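Local coordinates for protein sensor histidine kinase (PDB 4ONX) that probably senses an extracellular signal through a single Cache domain and relays it across the membrane to its own kinase domain, at residues E[37-42]-E[129-134]; E[50-55]-E[66-71]; E[79-84]-E[98-103]; E[135-140]-E[145-150]. One frame throughout, in Å; residues are numbered along the deposited sequence.

Contact 1 of 4, residues E[37-42]-E[129-134]; sequences NTLKET and ETLRWF
K40 sets its CG over one face of the six-membered ring of W133, a CH-pi contact. K40 CG stands 3.9 Å from the centroid of that W133 ring, 26° off its normal, and is displaced toward the rim, where it comes within 3.6 Å of W133 CZ2. The two side chains run side by side and point the same way; the W133 torsion (CG anti to its N, chi1 168°) carries the indole alongside the helix. The K40 chain bends at chi2, and its ammonium end leads away from the strand. One residue earlier in the helix, L39 packs between L131 and W133: its CB lies 4.2 Å from W133 CB, while its CD1 reaches L131 CG at 4.0 Å and also touches the L131 carbonyl oxygen. No hydrogen bond joins the two segments, and the indole NE1 bonds to Q135 OE1 of its own strand. Helix 33-47 packs on one side of the sheet, segment 37-42 running at 32° to segment 129-134. V149 of the adjacent strand 142-153 also touches L39, and on its other edge strand 129-139 pairs in an antiparallel ladder with a strand of the second subunit.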
loop_
_atom_site.group_PDB
_atom_site.type_symbol
_atom_site.label_atom_id
_atom_site.label_comp_id
_atom_site.label_asym_id
_atom_site.label_seq_id
_atom_site.Cartn_x
_atom_site.Cartn_y
_atom_site.Cartn_z
ATOM N N ASN E 37 14.477 -9.967 28.565
ATOM C CA ASN E 37 15.270 -10.559 27.475
ATOM C C ASN E 37 14.674 -10.167 26.116
ATOM O O ASN E 37 15.383 -9.645 25.260
ATOM C CB ASN E 37 15.464 -12.087 27.621
ATOM C CG ASN E 37 16.931 -12.537 27.485
ATOM O OD1 ASN E 37 17.873 -11.743 27.549
ATOM N ND2 ASN E 37 17.122 -13.844 27.363
ATOM N N THR E 38 13.369 -10.361 25.933
ATOM C CA THR E 38 12.726 -9.982 24.677
ATOM C C THR E 38 13.043 -8.552 24.267
ATOM O O THR E 38 13.341 -8.274 23.102
ATOM C CB THR E 38 11.201 -10.082 24.787
ATOM O OG1 THR E 38 10.839 -11.416 25.128
ATOM C CG2 THR E 38 10.520 -9.707 23.476
ATOM N N LEU E 39 12.953 -7.632 25.215
ATOM C CA LEU E 39 13.224 -6.246 24.906
ATOM C C LEU E 39 14.660 -6.058 24.426
ATOM O O LEU E 39 14.907 -5.355 23.442
ATOM C CB LEU E 39 12.976 -5.359 26.128
ATOM C CG LEU E 39 11.573 -5.322 26.744
ATOM C CD1 LEU E 39 11.561 -4.348 27.912
ATOM C CD2 LEU E 39 10.510 -4.920 25.733
ATOM N N LYS E 40 15.600 -6.690 25.115
ATOM C CA LYS E 40 17.020 -6.530 24.791
ATOM C C LYS E 40 17.353 -7.146 23.432
ATOM O O LYS E 40 17.984 -6.499 22.599
ATOM C CB LYS E 40 17.879 -7.119 25.936
ATOM C CG LYS E 40 19.431 -6.781 26.017
ATOM C CD LYS E 40 20.469 -7.702 25.339
ATOM C CE LYS E 40 21.895 -7.272 25.727
ATOM N NZ LYS E 40 22.973 -8.075 25.068
ATOM N N GLU E 41 16.890 -8.370 23.186
ATOM C CA GLU E 41 17.197 -9.044 21.910
ATOM C C GLU E 41 16.576 -8.254 20.747
ATOM O O GLU E 41 17.226 -7.989 19.730
ATOM C CB GLU E 41 16.779 -10.531 21.924
ATOM C CG GLU E 41 15.287 -10.785 21.890
ATOM C CD GLU E 41 14.951 -12.274 21.896
ATOM O OE1 GLU E 41 15.759 -13.074 21.369
ATOM O OE2 GLU E 41 13.865 -12.645 22.402
ATOM N N THR E 42 15.340 -7.814 20.931
ATOM C CA THR E 42 14.656 -7.062 19.900
ATOM C C THR E 42 15.420 -5.798 19.539
ATOM O O THR E 42 15.639 -5.500 18.362
ATOM C CB THR E 42 13.242 -6.690 20.358
ATOM O OG1 THR E 42 12.503 -7.887 20.608
ATOM C CG2 THR E 42 12.526 -5.877 19.297
ATOM N N GLU E 129 2.880 2.041 34.477
ATOM C CA GLU E 129 4.317 2.079 34.391
ATOM C C GLU E 129 4.768 1.440 33.102
ATOM O O GLU E 129 4.085 0.571 32.569
ATOM C CB GLU E 129 4.837 1.320 35.609
ATOM C CG GLU E 129 6.326 1.401 35.876
ATOM C CD GLU E 129 6.716 0.728 37.190
ATOM O OE1 GLU E 129 7.923 0.683 37.498
ATOM O OE2 GLU E 129 5.821 0.246 37.920
ATOM N N THR E 130 5.916 1.870 32.592
ATOM C CA THR E 130 6.425 1.328 31.339
ATOM C C THR E 130 7.916 0.984 31.442
ATOM O O THR E 130 8.744 1.821 31.792
ATOM C CB THR E 130 6.098 2.269 30.154
ATOM O OG1 THR E 130 6.775 1.832 28.975
ATOM C CG2 THR E 130 6.508 3.682 30.460
ATOM N N LEU E 131 8.236 -0.279 31.178
ATOM C CA LEU E 131 9.609 -0.772 31.242
ATOM C C LEU E 131 10.269 -0.601 29.904
ATOM O O LEU E 131 9.773 -1.123 28.915
ATOM C CB LEU E 131 9.623 -2.258 31.621
ATOM C CG LEU E 131 10.978 -2.978 31.631
ATOM C CD1 LEU E 131 11.963 -2.317 32.589
ATOM C CD2 LEU E 131 10.779 -4.436 32.001
ATOM N N ARG E 132 11.391 0.108 29.872
ATOM C CA ARG E 132 12.083 0.351 28.624
ATOM C C ARG E 132 13.525 -0.104 28.645
ATOM O O ARG E 132 14.141 -0.211 29.699
ATOM C CB ARG E 132 12.082 1.842 28.293
ATOM C CG ARG E 132 10.737 2.549 28.419
ATOM C CD ARG E 132 10.662 3.411 29.656
ATOM N NE ARG E 132 11.294 4.714 29.436
ATOM C CZ ARG E 132 11.909 5.426 30.373
ATOM N NH1 ARG E 132 12.414 6.620 30.076
ATOM N NH2 ARG E 132 12.059 4.933 31.590
ATOM N N TRP E 133 14.059 -0.356 27.456
ATOM C CA TRP E 133 15.448 -0.740 27.287
ATOM C C TRP E 133 16.034 0.153 26.228
ATOM O O TRP E 133 15.490 0.251 25.135
ATOM C CB TRP E 133 15.584 -2.196 26.852
ATOM C CG TRP E 133 16.972 -2.535 26.401
ATOM C CD1 TRP E 133 17.437 -2.531 25.115
ATOM C CD2 TRP E 133 18.083 -2.881 27.225
ATOM N NE1 TRP E 133 18.766 -2.870 25.088
ATOM C CE2 TRP E 133 19.188 -3.088 26.373
ATOM C CE3 TRP E 133 18.255 -3.042 28.601
ATOM C CZ2 TRP E 133 20.443 -3.444 26.854
ATOM C CZ3 TRP E 133 19.503 -3.401 29.079
ATOM C CH2 TRP E 133 20.581 -3.596 28.209
ATOM N N PHE E 134 17.140 0.808 26.555
ATOM C CA PHE E 134 17.810 1.703 25.625
ATOM C C PHE E 134 19.058 1.046 25.068
ATOM O O PHE E 134 19.877 0.518 25.806
ATOM C CB PHE E 134 18.166 3.020 26.309
ATOM C CG PHE E 134 16.969 3.864 26.666
ATOM C CD1 PHE E 134 16.213 3.589 27.796
ATOM C CD2 PHE E 134 16.611 4.950 25.874
ATOM C CE1 PHE E 134 15.116 4.369 28.124
ATOM C CE2 PHE E 134 15.515 5.734 26.200
ATOM C CZ PHE E 134 14.769 5.443 27.330
#

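Contact 2 of 4, residues E[50-55]-E[66-71]; sequences PFIQED and QEYTKH. With ZN (zinc ion), chain O.
Next to an intersubunit zinc site, helix 50-58 packs on the zinc-carrying helix 63-75 through F51 and I52, which both meet the ring of Y68. F51 and Y68 form a T-shaped pair: the CZ corner of F51 points at one face of Y68, the centroids are 5.4 Å apart and the planes stand at 88°. The nearest atoms are F51 CZ and Y68 CE1 at 4.0 Å, so the approach falls toward the rim of the Y68 ring. F51 CG lies between its backbone N and carbonyl carbon (chi1 66°), a sterically crowded setting from which CZ meets Y68. I52 CD1 comes obliquely to the Y68 ring, 4.2 Å from Y68 CD2, with the two side chains crossing at about a right angle. The contact is apolar, and I65 of helix 63-75 also touches F51 and I52. On the same helix as Y68, E67, just before it, and H71, one turn on from E67, bind the zinc: E67 OE1 at 2.0 Å and H71 NE2 at 2.1 Å. E67 and H71 of the third subunit bind the same ion, and R64 of that subunit forms a salt bridge to E67 OE2. The site is thus built from two Glu and two His side chains, an i, i+4 Glu-His pair from each of two subunits sharing one zinc: an intersubunit metal bridge.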
loop_
_atom_site.group_PDB
_atom_site.type_symbol
_atom_site.label_atom_id
_atom_site.label_comp_id
_atom_site.label_asym_id
_atom_site.label_seq_id
_atom_site.Cartn_x
_atom_site.Cartn_y
_atom_site.Cartn_z
ATOM N N PRO E 50 22.445 -3.290 9.069
ATOM C CA PRO E 50 23.208 -2.308 8.309
ATOM C C PRO E 50 22.401 -1.090 7.861
ATOM O O PRO E 50 22.794 0.039 8.148
ATOM C CB PRO E 50 23.671 -3.095 7.085
ATOM C CG PRO E 50 23.721 -4.502 7.539
ATOM C CD PRO E 50 22.649 -4.660 8.574
ATOM N N PHE E 51 21.268 -1.312 7.204
ATOM C CA PHE E 51 20.486 -0.185 6.706
ATOM C C PHE E 51 19.900 0.705 7.808
ATOM O O PHE E 51 19.601 1.862 7.552
ATOM C CB PHE E 51 19.406 -0.620 5.698
ATOM C CG PHE E 51 18.309 -1.479 6.270
ATOM C CD1 PHE E 51 17.297 -0.925 7.037
ATOM C CD2 PHE E 51 18.236 -2.827 5.961
ATOM C CE1 PHE E 51 16.271 -1.714 7.540
ATOM C CE2 PHE E 51 17.206 -3.621 6.452
ATOM C CZ PHE E 51 16.226 -3.065 7.250
ATOM N N ILE E 52 19.721 0.170 9.012
ATOM C CA ILE E 52 19.216 0.968 10.123
ATOM C C ILE E 52 20.308 1.933 10.531
ATOM O O ILE E 52 20.050 3.087 10.852
ATOM C CB ILE E 52 18.835 0.105 11.341
ATOM C CG1 ILE E 52 17.614 -0.769 11.034
ATOM C CG2 ILE E 52 18.488 0.977 12.532
ATOM C CD1 ILE E 52 16.314 -0.008 10.873
ATOM N N GLN E 53 21.540 1.445 10.501
ATOM C CA GLN E 53 22.692 2.251 10.870
ATOM C C GLN E 53 22.913 3.368 9.863
ATOM O O GLN E 53 23.041 4.530 10.241
ATOM C CB GLN E 53 23.925 1.356 10.982
ATOM C CG GLN E 53 23.770 0.307 12.072
ATOM C CD GLN E 53 24.833 -0.762 12.041
ATOM O OE1 GLN E 53 25.647 -0.819 11.125
ATOM N NE2 GLN E 53 24.820 -1.628 13.043
ATOM N N GLU E 54 22.940 3.014 8.581
ATOM C CA GLU E 54 23.141 3.999 7.521
ATOM C C GLU E 54 22.062 5.065 7.556
ATOM O O GLU E 54 22.345 6.249 7.407
ATOM C CB GLU E 54 23.142 3.333 6.147
ATOM C CG GLU E 54 24.317 2.401 5.904
ATOM C CD GLU E 54 24.268 1.719 4.544
ATOM O OE1 GLU E 54 24.646 0.534 4.466
ATOM O OE2 GLU E 54 23.839 2.355 3.553
ATOM N N ASP E 55 20.827 4.639 7.771
ATOM C CA ASP E 55 19.708 5.566 7.795
ATOM C C ASP E 55 19.865 6.631 8.870
ATOM O O ASP E 55 19.649 7.808 8.605
ATOM C CB ASP E 55 18.390 4.813 7.961
ATOM C CG ASP E 55 17.203 5.739 8.043
ATOM O OD1 ASP E 55 17.035 6.402 9.083
ATOM O OD2 ASP E 55 16.415 5.775 7.081
ATOM N N GLN E 66 10.450 3.308 8.518
ATOM C CA GLN E 66 9.395 3.606 9.448
ATOM C C GLN E 66 8.512 2.351 9.531
ATOM O O GLN E 66 8.274 1.804 10.612
ATOM C CB GLN E 66 8.614 4.824 8.948
ATOM C CG GLN E 66 8.007 5.700 10.032
ATOM C CD GLN E 66 6.936 5.020 10.834
ATOM O OE1 GLN E 66 6.309 4.066 10.379
ATOM N NE2 GLN E 66 6.688 5.537 12.027
ATOM N N GLU E 67 8.093 1.860 8.371
ATOM C CA GLU E 67 7.246 0.670 8.296
ATOM C C GLU E 67 7.943 -0.559 8.898
ATOM O O GLU E 67 7.300 -1.396 9.545
ATOM C CB GLU E 67 6.834 0.420 6.838
ATOM C CG GLU E 67 5.726 -0.613 6.632
ATOM C CD GLU E 67 6.172 -2.051 6.806
ATOM O OE1 GLU E 67 7.385 -2.312 6.740
ATOM O OE2 GLU E 67 5.304 -2.924 6.982
ATOM N N TYR E 68 9.251 -0.670 8.686
ATOM C CA TYR E 68 10.015 -1.801 9.207
ATOM C C TYR E 68 9.804 -2.018 10.703
ATOM O O TYR E 68 9.724 -3.156 11.164
ATOM C CB TYR E 68 11.509 -1.613 8.918
ATOM C CG TYR E 68 12.382 -2.698 9.515
ATOM C CD1 TYR E 68 12.576 -3.887 8.853
ATOM C CD2 TYR E 68 13.010 -2.521 10.737
ATOM C CE1 TYR E 68 13.373 -4.877 9.383
ATOM C CE2 TYR E 68 13.811 -3.505 11.278
ATOM C CZ TYR E 68 13.985 -4.687 10.592
ATOM O OH TYR E 68 14.775 -5.696 11.101
ATOM N N THR E 69 9.719 -0.926 11.451
ATOM C CA THR E 69 9.554 -1.012 12.894
ATOM C C THR E 69 8.183 -1.537 13.309
ATOM O O THR E 69 8.012 -2.038 14.422
ATOM C CB THR E 69 9.724 0.360 13.573
ATOM O OG1 THR E 69 8.699 1.251 13.122
ATOM C CG2 THR E 69 11.100 0.953 13.286
ATOM N N LYS E 70 7.211 -1.428 12.416
ATOM C CA LYS E 70 5.844 -1.845 12.712
ATOM C C LYS E 70 5.729 -3.357 12.968
ATOM O O LYS E 70 4.907 -3.792 13.767
ATOM C CB LYS E 70 4.926 -1.388 11.568
ATOM C CG LYS E 70 3.425 -1.502 11.809
ATOM C CD LYS E 70 2.669 -0.790 10.686
ATOM C CE LYS E 70 1.128 -0.917 10.792
ATOM N NZ LYS E 70 0.590 -2.199 10.239
ATOM N N HIS E 71 6.581 -4.150 12.324
ATOM C CA HIS E 71 6.539 -5.603 12.495
ATOM C C HIS E 71 6.732 -6.064 13.925
ATOM O O HIS E 71 6.176 -7.085 14.342
ATOM C CB HIS E 71 7.634 -6.263 11.669
ATOM C CG HIS E 71 7.485 -6.042 10.214
ATOM N ND1 HIS E 71 6.726 -6.866 9.417
ATOM C CD2 HIS E 71 7.979 -5.078 9.407
ATOM C CE1 HIS E 71 6.766 -6.421 8.173
ATOM N NE2 HIS E 71 7.523 -5.341 8.145
HETATM ZN ZN ZN O . 7.551 -4.307 6.299
#

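Contact 3 of 4, residues E[79-84]-E[98-103]; sequences VDIIVV and KQIGQV
A classic beta bulge, in which D80 and I81 both face G150 of the adjacent strand 142-153, opens strand 81-86 of the Cache sheet where D80 and I81 pack against Q99 and I100 of helix 97-106. That helix follows the hairpin of strands 81-86 and 90-95, so the chain turns back past the start of the first strand. D80 directs its carboxylate at the helix and meets the aliphatic part of Q99: OD2 of D80 lies 3.8 Å from Q99 CG. The Q99 amide is turned by 61° from the plane of the carboxylate, and the two groups pass without a hydrogen bond. Q99 CG is anti to its N (chi1 -167°), which brings the methylene toward the strand before the chain bends. The carboxylate instead finds its polar partner in the backbone, since D80 OD2 accepts from Y152 N of strand 142-153; this bond would tend to fix the rotation of the D80 side chain. Next to this pair the contact is mostly apolar. I100 CG1 lies 4.2 Å from the carbonyl oxygen D80 O, and L95 touches both I81 and I100. F104 of the second subunit also packs on I81. The two isoleucines cross at about a right angle, and I100 CD1 lies against the end of the I81 chain, 4.1 Å from I81 CD1.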
loop_
_atom_site.group_PDB
_atom_site.type_symbol
_atom_site.label_atom_id
_atom_site.label_comp_id
_atom_site.label_asym_id
_atom_site.label_seq_id
_atom_site.Cartn_x
_atom_site.Cartn_y
_atom_site.Cartn_z
ATOM N N VAL E 79 6.132 -6.295 23.182
ATOM C CA VAL E 79 6.641 -5.018 22.723
ATOM C C VAL E 79 5.490 -4.089 22.403
ATOM O O VAL E 79 4.843 -4.233 21.375
ATOM C CB VAL E 79 7.506 -5.166 21.474
ATOM C CG1 VAL E 79 7.947 -3.804 20.974
ATOM C CG2 VAL E 79 8.716 -6.025 21.783
ATOM N N ASP E 80 5.260 -3.121 23.279
ATOM C CA ASP E 80 4.186 -2.157 23.104
ATOM C C ASP E 80 4.675 -0.846 22.505
ATOM O O ASP E 80 3.874 -0.050 22.028
ATOM C CB ASP E 80 3.550 -1.842 24.452
ATOM C CG ASP E 80 2.990 -3.071 25.147
ATOM O OD1 ASP E 80 2.602 -4.031 24.447
ATOM O OD2 ASP E 80 2.905 -3.049 26.397
ATOM N N ILE E 81 5.983 -0.610 22.547
ATOM C CA ILE E 81 6.551 0.631 22.042
ATOM C C ILE E 81 7.938 0.412 21.485
ATOM O O ILE E 81 8.746 -0.313 22.060
ATOM C CB ILE E 81 6.716 1.668 23.197
ATOM C CG1 ILE E 81 5.406 1.838 23.983
ATOM C CG2 ILE E 81 7.279 3.012 22.711
ATOM C CD1 ILE E 81 5.470 2.816 25.138
ATOM N N ILE E 82 8.208 1.069 20.373
ATOM C CA ILE E 82 9.511 1.043 19.765
ATOM C C ILE E 82 9.819 2.428 19.266
ATOM O O ILE E 82 9.022 3.030 18.542
ATOM C CB ILE E 82 9.612 0.151 18.539
ATOM C CG1 ILE E 82 9.441 -1.309 18.899
ATOM C CG2 ILE E 82 10.955 0.377 17.859
ATOM C CD1 ILE E 82 9.680 -2.212 17.714
ATOM N N VAL E 83 11.004 2.902 19.602
ATOM C CA VAL E 83 11.435 4.199 19.169
ATOM C C VAL E 83 12.830 4.119 18.626
ATOM O O VAL E 83 13.690 3.463 19.198
ATOM C CB VAL E 83 11.420 5.186 20.327
ATOM C CG1 VAL E 83 12.105 6.480 19.925
ATOM C CG2 VAL E 83 9.990 5.427 20.771
ATOM N N VAL E 84 13.035 4.776 17.499
ATOM C CA VAL E 84 14.326 4.831 16.875
ATOM C C VAL E 84 14.638 6.299 16.742
ATOM O O VAL E 84 13.902 7.056 16.101
ATOM C CB VAL E 84 14.321 4.175 15.495
ATOM C CG1 VAL E 84 15.692 4.320 14.848
ATOM C CG2 VAL E 84 13.922 2.713 15.619
ATOM N N LYS E 98 -3.807 -0.023 20.493
ATOM C CA LYS E 98 -4.868 -0.430 21.408
ATOM C C LYS E 98 -4.337 -0.294 22.835
ATOM O O LYS E 98 -4.942 0.371 23.672
ATOM C CB LYS E 98 -5.284 -1.880 21.121
ATOM C CG LYS E 98 -6.485 -2.436 21.885
ATOM C CD LYS E 98 -6.488 -3.968 21.878
ATOM C CE LYS E 98 -6.435 -4.650 20.509
ATOM N NZ LYS E 98 -6.180 -6.122 20.613
ATOM N N GLN E 99 -3.177 -0.885 23.094
ATOM C CA GLN E 99 -2.580 -0.834 24.421
ATOM C C GLN E 99 -2.374 0.584 24.905
ATOM O O GLN E 99 -2.863 0.954 25.958
ATOM C CB GLN E 99 -1.222 -1.529 24.415
ATOM C CG GLN E 99 -0.602 -1.834 25.786
ATOM C CD GLN E 99 -1.398 -2.853 26.587
ATOM O OE1 GLN E 99 -2.586 -3.061 26.347
ATOM N NE2 GLN E 99 -0.740 -3.497 27.546
ATOM N N ILE E 100 -1.667 1.390 24.126
ATOM C CA ILE E 100 -1.364 2.753 24.548
ATOM C C ILE E 100 -2.611 3.635 24.575
ATOM O O ILE E 100 -2.743 4.504 25.431
ATOM C CB ILE E 100 -0.261 3.381 23.680
ATOM C CG1 ILE E 100 0.971 2.476 23.665
ATOM C CG2 ILE E 100 0.122 4.759 24.186
ATOM C CD1 ILE E 100 1.464 2.052 25.035
ATOM N N GLY E 101 -3.542 3.396 23.664
ATOM C CA GLY E 101 -4.775 4.167 23.650
ATOM C C GLY E 101 -5.478 4.135 24.999
ATOM O O GLY E 101 -5.913 5.168 25.507
ATOM N N GLN E 102 -5.574 2.946 25.589
ATOM C CA GLN E 102 -6.235 2.770 26.891
ATOM C C GLN E 102 -5.637 3.663 27.974
ATOM O O GLN E 102 -6.347 4.125 28.861
ATOM C CB GLN E 102 -6.174 1.306 27.325
ATOM C CG GLN E 102 -6.991 0.382 26.450
ATOM C CD GLN E 102 -6.777 -1.080 26.782
ATOM O OE1 GLN E 102 -6.239 -1.420 27.841
ATOM N NE2 GLN E 102 -7.200 -1.956 25.879
ATOM N N VAL E 103 -4.335 3.909 27.890
ATOM C CA VAL E 103 -3.646 4.782 28.836
ATOM C C VAL E 103 -4.307 6.151 28.899
ATOM O O VAL E 103 -4.546 6.697 29.977
ATOM C CB VAL E 103 -2.190 5.011 28.403
ATOM C CG1 VAL E 103 -1.527 6.088 29.247
ATOM C CG2 VAL E 103 -1.413 3.709 28.467
#

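Contact 4 of 4, residues E[135-140]-E[145-150]; sequences QPVMYN and GFIMVG
V137 and I147 are pressed together on the helix-covered face of an antiparallel hairpin, whereas M138 and N140, toward the turn, are exposed. At the tight end, V137 CG2 lies 3.5 Å from I147 CG1, the valine methyl set beside its own backbone N and the two side chains crossing diagonally; the same methyl touches F146 CA. Around them runs a backbone ladder. Q135 and I147 form a hydrogen-bonded pair with both bonds made: Q135 N gives to I147 O at 2.8 Å and I147 N gives to Q135 O at 2.6 Å. V137 and G145 are the next hydrogen-bonded pair, with one bond between these segments, V137 N to G145 O at 2.9 Å. Between them, P136 and F146 make the non-hydrogen-bonded pair, their CA atoms 4.0 Å apart. P136 has no N-H to offer, and its CA instead lies 3.6 Å from G145 O as a CH...O contact. On the face that carries P136 and F146, F146 CB sits against Q135 O while its ring leads away from the hairpin partner, toward V105 of the second subunit. On the other face, F44 of helix 33-47 touches Q135 and I46 touches I147, and Q53 and L56 of helix 50-58 cover V137; strand 81-86 flanks strand 142-153 on the side away from strand 129-139.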
loop_
_atom_site.group_PDB
_atom_site.type_symbol
_atom_site.label_atom_id
_atom_site.label_comp_id
_atom_site.label_asym_id
_atom_site.label_seq_id
_atom_site.Cartn_x
_atom_site.Cartn_y
_atom_site.Cartn_z
ATOM N N GLN E 135 19.199 1.124 23.755
ATOM C CA GLN E 135 20.290 0.502 23.036
ATOM C C GLN E 135 20.867 1.506 22.067
ATOM O O GLN E 135 20.153 1.987 21.190
ATOM C CB GLN E 135 19.721 -0.667 22.233
ATOM C CG GLN E 135 20.726 -1.469 21.424
ATOM C CD GLN E 135 21.564 -2.394 22.272
ATOM O OE1 GLN E 135 21.165 -2.780 23.369
ATOM N NE2 GLN E 135 22.724 -2.767 21.759
ATOM N N PRO E 136 22.160 1.825 22.194
ATOM C CA PRO E 136 22.748 2.776 21.255
ATOM C C PRO E 136 22.912 2.144 19.882
ATOM O O PRO E 136 22.853 0.923 19.768
ATOM C CB PRO E 136 24.116 3.064 21.868
ATOM C CG PRO E 136 24.455 1.818 22.598
ATOM C CD PRO E 136 23.156 1.299 23.140
ATOM N N VAL E 137 23.095 2.969 18.857
ATOM C CA VAL E 137 23.294 2.487 17.499
ATOM C C VAL E 137 24.584 3.077 16.968
ATOM O O VAL E 137 24.793 4.287 17.043
ATOM C CB VAL E 137 22.156 2.899 16.563
ATOM C CG1 VAL E 137 22.418 2.361 15.162
ATOM C CG2 VAL E 137 20.825 2.382 17.082
HETATM N N MSE E 138 25.419 2.216 16.390
HETATM C CA MSE E 138 26.725 2.617 15.883
HETATM C C MSE E 138 26.904 2.378 14.414
HETATM O O MSE E 138 26.405 1.398 13.864
HETATM C CB MSE E 138 27.781 1.766 16.577
HETATM C CG MSE E 138 27.470 1.527 18.050
HETATM SE SE MSE E 138 27.925 3.134 19.076
HETATM C CE MSE E 138 28.256 2.284 20.827
ATOM N N TYR E 139 27.646 3.266 13.768
ATOM C CA TYR E 139 27.938 3.130 12.349
ATOM C C TYR E 139 29.373 3.548 12.102
ATOM O O TYR E 139 29.789 4.623 12.530
ATOM C CB TYR E 139 26.990 3.982 11.514
ATOM C CG TYR E 139 27.196 3.823 10.027
ATOM C CD1 TYR E 139 26.880 2.626 9.391
ATOM C CD2 TYR E 139 27.668 4.875 9.251
ATOM C CE1 TYR E 139 27.059 2.474 8.027
ATOM C CE2 TYR E 139 27.843 4.735 7.887
ATOM C CZ TYR E 139 27.538 3.531 7.278
ATOM O OH TYR E 139 27.709 3.389 5.922
ATOM N N ASN E 140 30.143 2.681 11.451
ATOM C CA ASN E 140 31.547 2.997 11.169
ATOM C C ASN E 140 32.261 3.440 12.465
ATOM O O ASN E 140 33.056 4.379 12.443
ATOM C CB ASN E 140 31.710 4.152 10.081
ATOM C CG ASN E 140 33.097 4.162 9.437
ATOM O OD1 ASN E 140 33.935 3.325 9.751
ATOM N ND2 ASN E 140 33.334 5.103 8.519
ATOM N N GLY E 145 22.825 7.195 17.014
ATOM C CA GLY E 145 21.507 7.288 17.617
ATOM C C GLY E 145 21.279 6.204 18.642
ATOM O O GLY E 145 22.225 5.683 19.238
ATOM N N PHE E 146 20.016 5.876 18.868
ATOM C CA PHE E 146 19.675 4.834 19.814
ATOM C C PHE E 146 18.312 4.249 19.501
ATOM O O PHE E 146 17.532 4.823 18.744
ATOM C CB PHE E 146 19.675 5.368 21.254
ATOM C CG PHE E 146 18.512 6.266 21.574
ATOM C CD1 PHE E 146 17.281 5.726 21.938
ATOM C CD2 PHE E 146 18.654 7.643 21.551
ATOM C CE1 PHE E 146 16.211 6.546 22.244
ATOM C CE2 PHE E 146 17.586 8.467 21.863
ATOM C CZ PHE E 146 16.363 7.917 22.206
ATOM N N ILE E 147 18.024 3.111 20.125
ATOM C CA ILE E 147 16.757 2.439 19.949
ATOM C C ILE E 147 16.203 2.156 21.314
ATOM O O ILE E 147 16.913 1.688 22.170
ATOM C CB ILE E 147 16.923 1.118 19.187
ATOM C CG1 ILE E 147 17.602 1.396 17.854
ATOM C CG2 ILE E 147 15.579 0.441 18.992
ATOM C CD1 ILE E 147 17.631 0.226 16.914
HETATM N N MSE E 148 14.935 2.461 21.517
HETATM C CA MSE E 148 14.294 2.209 22.794
HETATM C C MSE E 148 13.190 1.245 22.506
HETATM O O MSE E 148 12.503 1.359 21.488
HETATM C CB MSE E 148 13.766 3.509 23.382
HETATM C CG MSE E 148 13.259 3.352 24.801
HETATM SE SE MSE E 148 11.397 2.738 24.781
HETATM C CE MSE E 148 10.674 4.529 24.402
ATOM N N VAL E 149 13.030 0.263 23.379
ATOM C CA VAL E 149 11.984 -0.730 23.228
ATOM C C VAL E 149 11.349 -0.902 24.590
ATOM O O VAL E 149 12.060 -1.046 25.575
ATOM C CB VAL E 149 12.549 -2.075 22.742
ATOM C CG1 VAL E 149 11.459 -3.126 22.684
ATOM C CG2 VAL E 149 13.172 -1.925 21.370
ATOM N N GLY E 150 10.021 -0.913 24.654
ATOM C CA GLY E 150 9.365 -1.036 25.940
ATOM C C GLY E 150 8.033 -1.746 25.977
ATOM O O GLY E 150 7.393 -1.991 24.945
#

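From the N terminus, helix 33-47 opens the long loop that contact 1 closes on strand 129-139. Contacts 2 and 3 are nested inside it, one after the other: the first joins two consecutive helices beside the zinc site, the second brings helix 97-106 back to strand 81-86. Contact 4 follows contact 1 in series and closes the final hairpin. No loops cross. The sheet connects the set: strand 129-139 serves contacts 1 and 4, and strand 142-153 bonds to it through W133 N and V149 O and to contact 3 through V83 O and M148 N. Contact 2 meets the hairpin where Q53 and E54 pack on Y139.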